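PDB 3VTF: UDP-glucose 6-dehydrogenase from Pyrobaculum islandicum, which probably catalyses the two-step, NAD-dependent oxidation of UDP-glucose to UDP-glucuronate, and binds UDP-glucose between its domains. Local coordinates for residues A[25-30]-A[48-53]; A[103-108]-A[142-147]; A[149-154]-A[170-175]; A[174-179]-A[226-231]. All blocks are in the same frame, centred on the assembly; numbering follows the deposited sequence.

Interactions 1, 2 and 3 follow one another along the NAD-binding Rossmann domain, and interaction 4 ties that domain to helix 221-251. Interactions 1 and 2 touch where L27 O lies 2.8 Å from A104 N, a probable hydrogen bond between neighbouring strand ends. Interactions 2 and 3 meet in the same way, with V142 N 2.9 Å from A171 O; their centres are about 9 Å apart. Interactions 3 and 4 share P174 and E175. K228 of interaction 4 holds the glucose of UDP-glucose, and the side chain of T145 in interaction 2 lies about 5 Å from the ligand. Interaction 1 holds D51, a predicted NAD site.

Interaction 1 (A[25-30]-A[48-53]); sequences SVLGLG and VGYDVN
Strands 25-27 and 48-50 run parallel, with their axes 4.6 Å apart at closest approach and 10° off in direction, with S25 beside V48, V26 beside G49 and L27 beside Y50. The backbone bonds are V26 N to V48 O, Y50 N to V26 O and G28 N to Y50 O. The last carries the pairing one residue past strand 25-27. On the face shared by L27 and Y50, the methyl CD2 of L27 meets CB of Y50 at 3.8 Å. L29 reaches over the end of the other strand: its CG lies 3.6 Å from Y50 O, and its CD1 lies 3.8 Å from D51 CB. D51 then turns back to the first segment. Its CG stands anti to the backbone N (chi1 -168°), which lets OD1 accept from L29 N at 2.7 Å through the lone pair facing away from OD2. OD2 takes N53 N at 2.9 Å in an Asx turn, just before helix 54-61. This is the first beta-alpha-beta unit of a Rossmann fold. G28 and G30 belong to what is probably its GxGxxG loop, and D51 comes just after the second strand, where such folds commonly bind the adenosine ribose; D51 is a predicted NAD site. With each carboxylate oxygen held by a backbone N-H, the D51 group is fixed in rotation and ties the glycine-rich loop to the start of the next helix.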
# COMPACT_ATOMS: atom_id res chain seq x y z
N SER A 25 -15.86 -18.19 26.78
CA SER A 25 -15.30 -19.44 26.27
C SER A 25 -14.58 -19.21 24.93
O SER A 25 -14.89 -18.26 24.22
CB SER A 25 -16.41 -20.54 26.17
OG SER A 25 -17.62 -20.04 25.66
N VAL A 26 -13.61 -20.06 24.60
CA VAL A 26 -12.95 -20.00 23.31
C VAL A 26 -12.96 -21.40 22.69
O VAL A 26 -12.58 -22.38 23.39
CB VAL A 26 -11.47 -19.59 23.49
CG1 VAL A 26 -10.80 -19.54 22.12
CG2 VAL A 26 -11.41 -18.24 24.21
N LEU A 27 -13.45 -21.51 21.44
CA LEU A 27 -13.45 -22.82 20.71
C LEU A 27 -12.42 -22.73 19.61
O LEU A 27 -12.53 -21.88 18.70
CB LEU A 27 -14.83 -23.09 20.09
CG LEU A 27 -15.96 -23.15 21.12
CD1 LEU A 27 -17.23 -23.55 20.35
CD2 LEU A 27 -15.62 -24.23 22.20
N GLY A 28 -11.43 -23.62 19.66
CA GLY A 28 -10.40 -23.64 18.66
C GLY A 28 -9.17 -23.05 19.31
O GLY A 28 -9.09 -21.85 19.60
N LEU A 29 -8.18 -23.89 19.53
CA LEU A 29 -7.00 -23.45 20.27
C LEU A 29 -5.74 -23.52 19.42
O LEU A 29 -4.76 -24.00 19.92
CB LEU A 29 -6.85 -24.22 21.60
CG LEU A 29 -8.04 -24.05 22.59
CD1 LEU A 29 -8.00 -25.06 23.77
CD2 LEU A 29 -8.14 -22.60 23.11
N GLY A 30 -5.78 -23.01 18.16
CA GLY A 30 -4.58 -22.73 17.38
C GLY A 30 -3.92 -21.51 18.05
O GLY A 30 -4.29 -21.05 19.16
N VAL A 48 -13.02 -20.39 29.69
CA VAL A 48 -13.06 -21.83 29.50
C VAL A 48 -12.74 -22.14 28.03
O VAL A 48 -13.48 -21.73 27.12
CB VAL A 48 -14.47 -22.43 29.88
CG1 VAL A 48 -14.40 -23.95 29.74
CG2 VAL A 48 -14.89 -22.02 31.30
N GLY A 49 -11.66 -22.86 27.77
CA GLY A 49 -11.27 -23.18 26.41
C GLY A 49 -11.63 -24.59 26.02
O GLY A 49 -11.89 -25.44 26.89
N TYR A 50 -11.64 -24.83 24.71
CA TYR A 50 -11.87 -26.20 24.21
C TYR A 50 -11.27 -26.27 22.84
O TYR A 50 -11.34 -25.28 22.07
CB TYR A 50 -13.38 -26.53 24.21
CG TYR A 50 -13.62 -27.92 23.70
CD1 TYR A 50 -13.42 -29.04 24.56
CD2 TYR A 50 -13.94 -28.14 22.36
CE1 TYR A 50 -13.61 -30.35 24.06
CE2 TYR A 50 -14.11 -29.46 21.86
CZ TYR A 50 -13.94 -30.54 22.75
OH TYR A 50 -14.12 -31.83 22.31
N ASP A 51 -10.74 -27.44 22.49
CA ASP A 51 -10.31 -27.71 21.13
C ASP A 51 -10.72 -29.13 20.73
O ASP A 51 -10.83 -30.03 21.61
CB ASP A 51 -8.78 -27.63 21.06
CG ASP A 51 -8.27 -27.62 19.66
OD1 ASP A 51 -8.14 -26.53 19.09
OD2 ASP A 51 -7.92 -28.69 19.12
N VAL A 52 -10.94 -29.34 19.45
CA VAL A 52 -11.33 -30.68 18.94
C VAL A 52 -10.23 -31.74 19.30
O VAL A 52 -10.52 -32.91 19.40
CB VAL A 52 -11.55 -30.65 17.39
CG1 VAL A 52 -10.24 -30.33 16.67
CG2 VAL A 52 -12.19 -31.96 16.84
N ASN A 53 -8.99 -31.32 19.49
CA ASN A 53 -7.91 -32.30 19.70
C ASN A 53 -7.65 -32.50 21.20
O ASN A 53 -7.17 -31.60 21.84
CB ASN A 53 -6.72 -31.87 18.89
CG ASN A 53 -5.52 -32.83 19.01
OD1 ASN A 53 -5.38 -33.55 20.00
ND2 ASN A 53 -4.69 -32.85 17.97

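Interaction 2 (A[103-108]-A[142-147]); sequences IAVGTP and VKSTVP
S144 OG sits beside its own backbone N (chi1 -57°), and T107 OG1 lies between its backbone N and carbonyl carbon (chi1 41°); these turns point the two hydroxyls across the contact. S144 OG donates to V105 O at 2.8 Å, in the carbonyl plane and on a lone pair. T107 OG1 donates to T145 O at 2.7 Å, again in plane on a lone pair. A water bridges the two segments beside these bonds. It donates to T107 OG1 and, at a longer 3.3 Å, to V105 O, and it accepts from T145 N. Further back, I103 O is gripped by two backbone donors, K143 N at 2.7 Å and S144 N at 3.0 Å. The chain turns here as the parallel pairing of I103 with V142 ends. These are the loops that follow strands 100-103 and 139-142 of the Rossmann domain, at the C-terminal edge of the sheet where such folds bind the dinucleotide. T107 and T145 are both predicted NAD sites. Methyl groups fill in around the polar bonds: T107 CG2 meets V146 CG1 at 4.0 Å, the two side chains crossing at about a right angle, and I103 CG2 lies 3.8 Å from S144 OG. The K143 chain, bent at chi2 and chi3, leads away from 103-108, and its NZ bonds to N173 O. Beyond the two loops, K287 NZ donates to T107 O.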
# COMPACT_ATOMS: atom_id res chain seq x y z
N ILE A 103 -15.32 -17.89 18.59
CA ILE A 103 -15.03 -19.00 17.70
C ILE A 103 -13.74 -18.64 17.01
O ILE A 103 -13.65 -17.61 16.28
CB ILE A 103 -16.16 -19.18 16.66
CG1 ILE A 103 -17.46 -19.59 17.41
CG2 ILE A 103 -15.76 -20.15 15.51
CD1 ILE A 103 -18.67 -19.58 16.44
N ALA A 104 -12.75 -19.54 17.17
CA ALA A 104 -11.41 -19.26 16.62
C ALA A 104 -10.89 -20.45 15.86
O ALA A 104 -9.68 -20.64 15.78
CB ALA A 104 -10.40 -18.87 17.75
N VAL A 105 -11.77 -21.28 15.28
CA VAL A 105 -11.31 -22.47 14.53
C VAL A 105 -10.80 -22.05 13.15
O VAL A 105 -10.99 -20.89 12.68
CB VAL A 105 -12.47 -23.47 14.38
CG1 VAL A 105 -12.87 -23.86 15.78
CG2 VAL A 105 -13.70 -22.77 13.73
N GLY A 106 -10.11 -22.97 12.48
CA GLY A 106 -9.50 -22.57 11.18
C GLY A 106 -10.48 -22.33 10.03
O GLY A 106 -11.69 -22.73 10.06
N THR A 107 -10.05 -21.58 9.03
CA THR A 107 -10.82 -21.43 7.80
C THR A 107 -9.78 -21.71 6.67
O THR A 107 -9.40 -20.77 5.88
CB THR A 107 -11.46 -20.01 7.57
OG1 THR A 107 -10.51 -18.99 7.96
CG2 THR A 107 -12.76 -19.85 8.50
N PRO A 108 -9.37 -22.98 6.52
CA PRO A 108 -8.45 -23.31 5.41
C PRO A 108 -9.05 -23.16 4.04
O PRO A 108 -10.28 -22.99 3.90
CB PRO A 108 -8.04 -24.82 5.69
CG PRO A 108 -9.25 -25.36 6.35
CD PRO A 108 -9.84 -24.19 7.21
N VAL A 142 -17.25 -14.20 16.39
CA VAL A 142 -16.48 -14.91 15.39
C VAL A 142 -15.07 -14.23 15.31
O VAL A 142 -14.98 -13.05 14.86
CB VAL A 142 -17.16 -14.83 14.00
CG1 VAL A 142 -16.32 -15.64 12.97
CG2 VAL A 142 -18.64 -15.34 14.01
N LYS A 143 -14.02 -14.96 15.73
CA LYS A 143 -12.62 -14.44 15.57
C LYS A 143 -12.00 -15.00 14.28
O LYS A 143 -11.15 -14.39 13.72
CB LYS A 143 -11.76 -14.93 16.73
CG LYS A 143 -12.02 -14.21 18.04
CD LYS A 143 -11.74 -12.74 17.91
CE LYS A 143 -10.29 -12.40 18.00
NZ LYS A 143 -10.26 -10.87 18.20
N SER A 144 -12.42 -16.22 13.87
CA SER A 144 -12.09 -16.83 12.59
C SER A 144 -12.19 -15.82 11.46
O SER A 144 -13.11 -15.05 11.44
CB SER A 144 -13.03 -18.06 12.32
OG SER A 144 -12.87 -18.97 13.43
N THR A 145 -11.26 -15.89 10.48
CA THR A 145 -11.33 -15.15 9.27
C THR A 145 -12.36 -15.74 8.34
O THR A 145 -12.17 -16.87 7.86
CB THR A 145 -9.90 -15.10 8.59
OG1 THR A 145 -9.03 -14.45 9.55
CG2 THR A 145 -10.00 -14.21 7.31
N VAL A 146 -13.46 -15.02 8.16
CA VAL A 146 -14.58 -15.56 7.43
C VAL A 146 -15.04 -14.50 6.44
O VAL A 146 -14.96 -13.27 6.67
CB VAL A 146 -15.79 -15.89 8.35
CG1 VAL A 146 -15.54 -17.07 9.26
CG2 VAL A 146 -16.19 -14.63 9.23
N PRO A 147 -15.55 -14.94 5.29
CA PRO A 147 -16.01 -13.95 4.32
C PRO A 147 -17.16 -13.09 4.88
O PRO A 147 -17.92 -13.54 5.73
CB PRO A 147 -16.51 -14.81 3.15
CG PRO A 147 -15.84 -16.20 3.31
CD PRO A 147 -15.57 -16.33 4.83
O HOH W 1 -9.77 -18.51 10.76

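Interaction 3 (A[149-154]-A[170-175]); sequences GTTEGL and VASNPE. With UPG (uridine-5'-diphosphate-glucose), chain B.
T151 lays its methyl CG2 over strand 170-172, 3.7 Å from the carbonyl carbon of A171 and 3.8 Å from V170 CB. The contact belongs to the beta-alpha-beta unit made by strand 139-142, helix 151-160 and strand 169-172 of the Rossmann domain. It packs helix 151-160 on the strand that follows it. CG2 of T151 stands opposite the backbone N about the CA-CB bond, while OG1 stays beside that N (chi1 -63°). The methyl therefore faces the strand, and the hydroxyl lies on the side of S172, with OG1 3.7 Å from S172 CB. The polar end of T151 has its partner elsewhere: OG1 is hydrogen-bonded to OE2 of E225 on helix 221-251. One branch thus packs on the sheet, and the other links this helix to the long helix. A glycine in place of T151 would probably leave a gap over V170 and A171 and the E225 carboxylate without this hydroxyl partner. V170 answers with its CG2, which touches T151 CG2 at 3.9 Å as the two side chains slide past each other in opposite directions. E152, at the exposed margin, crosses V170 at about a right angle and adds only its aliphatic part. Further along, the chain leaves the strand through N173 and P174 and reaches the sugar pocket at E175. There the carboxylate lies alongside the glucose of UDP-glucose, with OE1 3.6 Å from O4' of the sugar. Back at the contact, E152 CG stops 4.1 Å from V170 CG2.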
# COMPACT_ATOMS: atom_id res chain seq x y z
N GLY A 149 -20.54 -11.49 5.74
CA GLY A 149 -21.87 -12.10 5.64
C GLY A 149 -21.90 -13.35 6.44
O GLY A 149 -23.01 -13.80 6.78
N THR A 150 -20.73 -13.94 6.80
CA THR A 150 -20.77 -15.26 7.48
C THR A 150 -21.36 -15.17 8.90
O THR A 150 -22.06 -16.10 9.37
CB THR A 150 -19.32 -15.84 7.61
OG1 THR A 150 -18.82 -16.02 6.29
CG2 THR A 150 -19.23 -17.17 8.32
N THR A 151 -21.06 -14.09 9.61
CA THR A 151 -21.46 -13.94 11.04
C THR A 151 -23.00 -13.89 11.18
O THR A 151 -23.59 -14.68 11.96
CB THR A 151 -20.81 -12.72 11.72
OG1 THR A 151 -19.37 -12.91 11.72
CG2 THR A 151 -21.28 -12.58 13.21
N GLU A 152 -23.65 -13.03 10.41
CA GLU A 152 -25.09 -12.87 10.55
C GLU A 152 -25.80 -13.88 9.68
O GLU A 152 -27.01 -14.03 9.80
CB GLU A 152 -25.50 -11.46 10.06
CG GLU A 152 -25.05 -10.47 11.13
CD GLU A 152 -25.36 -9.08 10.67
OE1 GLU A 152 -24.85 -8.76 9.58
OE2 GLU A 152 -26.08 -8.38 11.40
N GLY A 153 -25.06 -14.51 8.75
CA GLY A 153 -25.68 -15.55 7.90
C GLY A 153 -25.47 -16.94 8.44
O GLY A 153 -26.13 -17.33 9.40
N LEU A 154 -24.48 -17.66 7.90
CA LEU A 154 -24.22 -19.01 8.32
C LEU A 154 -24.17 -19.21 9.86
O LEU A 154 -24.80 -20.12 10.39
CB LEU A 154 -22.87 -19.47 7.70
CG LEU A 154 -22.25 -20.73 8.33
CD1 LEU A 154 -23.19 -21.90 8.10
CD2 LEU A 154 -20.91 -21.09 7.76
N VAL A 170 -24.80 -11.92 18.06
CA VAL A 170 -23.63 -12.37 17.28
C VAL A 170 -22.78 -11.10 17.12
O VAL A 170 -23.28 -9.94 17.22
CB VAL A 170 -23.95 -12.95 15.88
CG1 VAL A 170 -24.80 -14.23 16.01
CG2 VAL A 170 -24.69 -11.91 15.00
N ALA A 171 -21.49 -11.29 16.83
CA ALA A 171 -20.63 -10.20 16.54
C ALA A 171 -19.42 -10.76 15.78
O ALA A 171 -18.93 -11.86 16.11
CB ALA A 171 -20.12 -9.52 17.82
N SER A 172 -18.89 -9.96 14.87
CA SER A 172 -17.62 -10.28 14.21
C SER A 172 -16.58 -9.42 15.01
O SER A 172 -16.82 -8.24 15.28
CB SER A 172 -17.70 -9.77 12.77
OG SER A 172 -16.39 -9.70 12.21
N ASN A 173 -15.48 -10.03 15.41
CA ASN A 173 -14.43 -9.33 16.16
C ASN A 173 -13.12 -9.90 15.60
O ASN A 173 -12.53 -10.89 16.12
CB ASN A 173 -14.60 -9.63 17.69
CG ASN A 173 -13.47 -9.04 18.54
OD1 ASN A 173 -12.87 -7.93 18.23
ND2 ASN A 173 -13.12 -9.76 19.57
N PRO A 174 -12.71 -9.37 14.44
CA PRO A 174 -11.60 -10.02 13.80
C PRO A 174 -10.32 -9.91 14.60
O PRO A 174 -10.22 -9.07 15.55
CB PRO A 174 -11.44 -9.23 12.47
CG PRO A 174 -12.24 -7.99 12.62
CD PRO A 174 -13.36 -8.34 13.59
N GLU A 175 -9.38 -10.76 14.25
CA GLU A 175 -8.11 -10.76 15.01
C GLU A 175 -6.98 -10.39 14.09
O GLU A 175 -7.11 -10.53 12.87
CB GLU A 175 -7.89 -12.11 15.66
CG GLU A 175 -7.94 -13.23 14.63
CD GLU A 175 -6.63 -13.36 13.92
OE1 GLU A 175 -5.54 -12.95 14.51
OE2 GLU A 175 -6.65 -13.88 12.79
N1 UPG B . 6.88 -11.18 4.53
C2 UPG B . 7.60 -10.73 3.37
N3 UPG B . 8.00 -9.46 3.31
C4 UPG B . 7.66 -8.58 4.32
C5 UPG B . 6.91 -8.97 5.49
C6 UPG B . 6.50 -10.32 5.52
O2 UPG B . 7.89 -11.52 2.42
O4 UPG B . 8.01 -7.36 4.19
C1C UPG B . 6.46 -12.60 4.49
C2C UPG B . 6.93 -13.31 5.74
O2C UPG B . 8.22 -13.88 5.59
C3C UPG B . 5.86 -14.40 5.92
C4C UPG B . 4.58 -13.77 5.37
O4C UPG B . 5.02 -12.59 4.65
O3C UPG B . 6.15 -15.50 5.01
C5C UPG B . 3.59 -13.32 6.47
O5C UPG B . 4.35 -12.69 7.51
PA UPG B . 3.56 -12.11 8.88
O1A UPG B . 2.56 -10.97 8.49
O2A UPG B . 4.61 -11.96 10.00
O3A UPG B . 2.88 -13.49 9.35
PB UPG B . 1.40 -13.83 9.99
O1B UPG B . 1.64 -14.40 11.37
O2B UPG B . 0.97 -14.78 8.85
O3B UPG B . 0.54 -12.50 10.23
C1' UPG B . -0.48 -12.10 9.27
C2' UPG B . -0.76 -10.63 9.52
C3' UPG B . -1.52 -10.52 10.87
C4' UPG B . -2.79 -11.40 10.76
C5' UPG B . -2.33 -12.91 10.62
C6' UPG B . -3.45 -13.96 10.45
O2' UPG B . 0.62 -10.14 9.67
O3' UPG B . -1.85 -9.16 11.05
O4' UPG B . -3.49 -11.29 12.02
O5' UPG B . -1.65 -12.90 9.33
O6' UPG B . -4.59 -13.35 9.80

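Interaction 4 (A[174-179]-A[226-231]); sequences PEFLRE and LVKYAS. With UPG (uridine-5'-diphosphate-glucose), chain B.
K228 runs from helix 221-251 along P174, E175 and F176 to the glucose of UDP-glucose. Its CB packs on P174 CB at 3.9 Å. CG stands anti to the backbone N (chi1 178°), and one bend at chi2 sends the rest of the chain along the loop. CD lies 4.0 Å from CE1 of F176, and CE is 3.3 Å from E175 O. NZ donates to E175 O at 3.1 Å, in the carbonyl plane, and to O6' of the ligand at 2.7 Å. N232 OD1 is a third partner of NZ. Loop 174-179 follows strand 169-172 of the Rossmann domain, so the lysine joins that domain to the helix in the substrate pocket. The loop backbone grips the ligand too: F176 O accepts from O3', L177 O from O4' at 2.8 Å, and E179 N donates to the phosphate oxygen O1B at 2.9 Å. A methionine in place of K228 would probably leave O6' and E175 O without their shared donor. CZ of F176 also touches V227 CG1 at 4.0 Å, and the F176 ring makes a cation-pi contact with R191. E175 OE1 accepts from L177 N.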
# COMPACT_ATOMS: atom_id res chain seq x y z
N PRO A 174 -12.71 -9.37 14.44
CA PRO A 174 -11.60 -10.02 13.80
C PRO A 174 -10.32 -9.91 14.60
O PRO A 174 -10.22 -9.07 15.55
CB PRO A 174 -11.44 -9.23 12.47
CG PRO A 174 -12.24 -7.99 12.62
CD PRO A 174 -13.36 -8.34 13.59
N GLU A 175 -9.38 -10.76 14.25
CA GLU A 175 -8.11 -10.76 15.01
C GLU A 175 -6.98 -10.39 14.09
O GLU A 175 -7.11 -10.53 12.87
CB GLU A 175 -7.89 -12.11 15.66
CG GLU A 175 -7.94 -13.23 14.63
CD GLU A 175 -6.63 -13.36 13.92
OE1 GLU A 175 -5.54 -12.95 14.51
OE2 GLU A 175 -6.65 -13.88 12.79
N PHE A 176 -5.96 -9.75 14.65
CA PHE A 176 -4.90 -9.18 13.88
C PHE A 176 -3.55 -9.58 14.44
O PHE A 176 -2.53 -8.96 14.05
CB PHE A 176 -5.04 -7.65 13.92
CG PHE A 176 -6.32 -7.14 13.30
CD1 PHE A 176 -6.52 -7.21 11.90
CD2 PHE A 176 -7.34 -6.65 14.10
CE1 PHE A 176 -7.71 -6.75 11.31
CE2 PHE A 176 -8.53 -6.16 13.52
CZ PHE A 176 -8.71 -6.26 12.12
N LEU A 177 -3.53 -10.65 15.24
CA LEU A 177 -2.34 -11.15 15.90
C LEU A 177 -1.35 -11.61 14.82
O LEU A 177 -1.72 -12.34 13.92
CB LEU A 177 -2.72 -12.42 16.74
CG LEU A 177 -3.75 -12.13 17.89
CD1 LEU A 177 -3.66 -13.29 18.85
CD2 LEU A 177 -3.49 -10.79 18.64
N ARG A 178 -0.06 -11.31 14.98
CA ARG A 178 0.96 -12.00 14.15
C ARG A 178 1.64 -13.10 14.93
O ARG A 178 2.01 -12.96 16.13
CB ARG A 178 2.02 -11.04 13.59
CG ARG A 178 1.44 -9.73 13.17
CD ARG A 178 2.54 -8.78 12.73
NE ARG A 178 3.30 -8.22 13.83
CZ ARG A 178 2.89 -7.26 14.64
NH1 ARG A 178 1.69 -6.70 14.51
NH2 ARG A 178 3.71 -6.84 15.60
N GLU A 179 1.86 -14.20 14.24
CA GLU A 179 2.64 -15.26 14.84
C GLU A 179 4.01 -14.72 15.18
O GLU A 179 4.57 -13.87 14.42
CB GLU A 179 2.79 -16.41 13.89
CG GLU A 179 1.91 -17.58 14.17
CD GLU A 179 2.32 -18.81 13.35
OE1 GLU A 179 3.33 -19.50 13.67
OE2 GLU A 179 1.59 -19.07 12.40
N LEU A 226 -15.06 -7.49 6.41
CA LEU A 226 -14.30 -6.94 5.25
C LEU A 226 -12.96 -6.25 5.68
O LEU A 226 -11.89 -6.36 4.98
CB LEU A 226 -15.14 -5.95 4.49
CG LEU A 226 -14.54 -5.43 3.15
CD1 LEU A 226 -14.20 -6.63 2.31
CD2 LEU A 226 -15.56 -4.60 2.44
N VAL A 227 -12.96 -5.63 6.86
CA VAL A 227 -11.70 -5.02 7.37
C VAL A 227 -10.61 -6.03 7.45
O VAL A 227 -9.45 -5.76 7.12
CB VAL A 227 -11.90 -4.39 8.80
CG1 VAL A 227 -10.56 -3.99 9.40
CG2 VAL A 227 -12.78 -3.14 8.73
N LYS A 228 -10.93 -7.25 7.91
CA LYS A 228 -9.91 -8.24 8.05
C LYS A 228 -9.30 -8.64 6.70
O LYS A 228 -8.01 -8.83 6.58
CB LYS A 228 -10.51 -9.48 8.70
CG LYS A 228 -9.57 -10.67 8.89
CD LYS A 228 -8.23 -10.23 9.50
CE LYS A 228 -7.37 -11.45 9.76
NZ LYS A 228 -5.98 -11.00 10.07
N TYR A 229 -10.16 -8.86 5.71
CA TYR A 229 -9.58 -9.26 4.37
C TYR A 229 -8.84 -8.05 3.73
O TYR A 229 -7.77 -8.18 3.14
CB TYR A 229 -10.72 -9.66 3.38
CG TYR A 229 -11.10 -11.13 3.60
CD1 TYR A 229 -10.27 -12.15 3.17
CD2 TYR A 229 -12.27 -11.46 4.38
CE1 TYR A 229 -10.58 -13.51 3.42
CE2 TYR A 229 -12.60 -12.80 4.68
CZ TYR A 229 -11.79 -13.82 4.16
OH TYR A 229 -12.13 -15.12 4.40
N ALA A 230 -9.43 -6.86 3.85
CA ALA A 230 -8.79 -5.69 3.27
C ALA A 230 -7.42 -5.45 3.90
O ALA A 230 -6.46 -5.07 3.18
CB ALA A 230 -9.68 -4.47 3.33
N SER A 231 -7.30 -5.66 5.22
CA SER A 231 -6.01 -5.52 5.86
C SER A 231 -5.02 -6.60 5.40
O SER A 231 -3.87 -6.28 5.12
CB SER A 231 -6.12 -5.55 7.41
OG SER A 231 -7.05 -4.49 7.78
N1 UPG B . 6.88 -11.18 4.53
C2 UPG B . 7.60 -10.73 3.37
N3 UPG B . 8.00 -9.46 3.31
C4 UPG B . 7.66 -8.58 4.32
C5 UPG B . 6.91 -8.97 5.49
C6 UPG B . 6.50 -10.32 5.52
O2 UPG B . 7.89 -11.52 2.42
O4 UPG B . 8.01 -7.36 4.19
C1C UPG B . 6.46 -12.60 4.49
C2C UPG B . 6.93 -13.31 5.74
O2C UPG B . 8.22 -13.88 5.59
C3C UPG B . 5.86 -14.40 5.92
C4C UPG B . 4.58 -13.77 5.37
O4C UPG B . 5.02 -12.59 4.65
O3C UPG B . 6.15 -15.50 5.01
C5C UPG B . 3.59 -13.32 6.47
O5C UPG B . 4.35 -12.69 7.51
PA UPG B . 3.56 -12.11 8.88
O1A UPG B . 2.56 -10.97 8.49
O2A UPG B . 4.61 -11.96 10.00
O3A UPG B . 2.88 -13.49 9.35
PB UPG B . 1.40 -13.83 9.99
O1B UPG B . 1.64 -14.40 11.37
O2B UPG B . 0.97 -14.78 8.85
O3B UPG B . 0.54 -12.50 10.23
C1' UPG B . -0.48 -12.10 9.27
C2' UPG B . -0.76 -10.63 9.52
C3' UPG B . -1.52 -10.52 10.87
C4' UPG B . -2.79 -11.40 10.76
C5' UPG B . -2.33 -12.91 10.62
C6' UPG B . -3.45 -13.96 10.45
O2' UPG B . 0.62 -10.14 9.67
O3' UPG B . -1.85 -9.16 11.05
O4' UPG B . -3.49 -11.29 12.02
O5' UPG B . -1.65 -12.90 9.33
O6' UPG B . -4.59 -13.35 9.80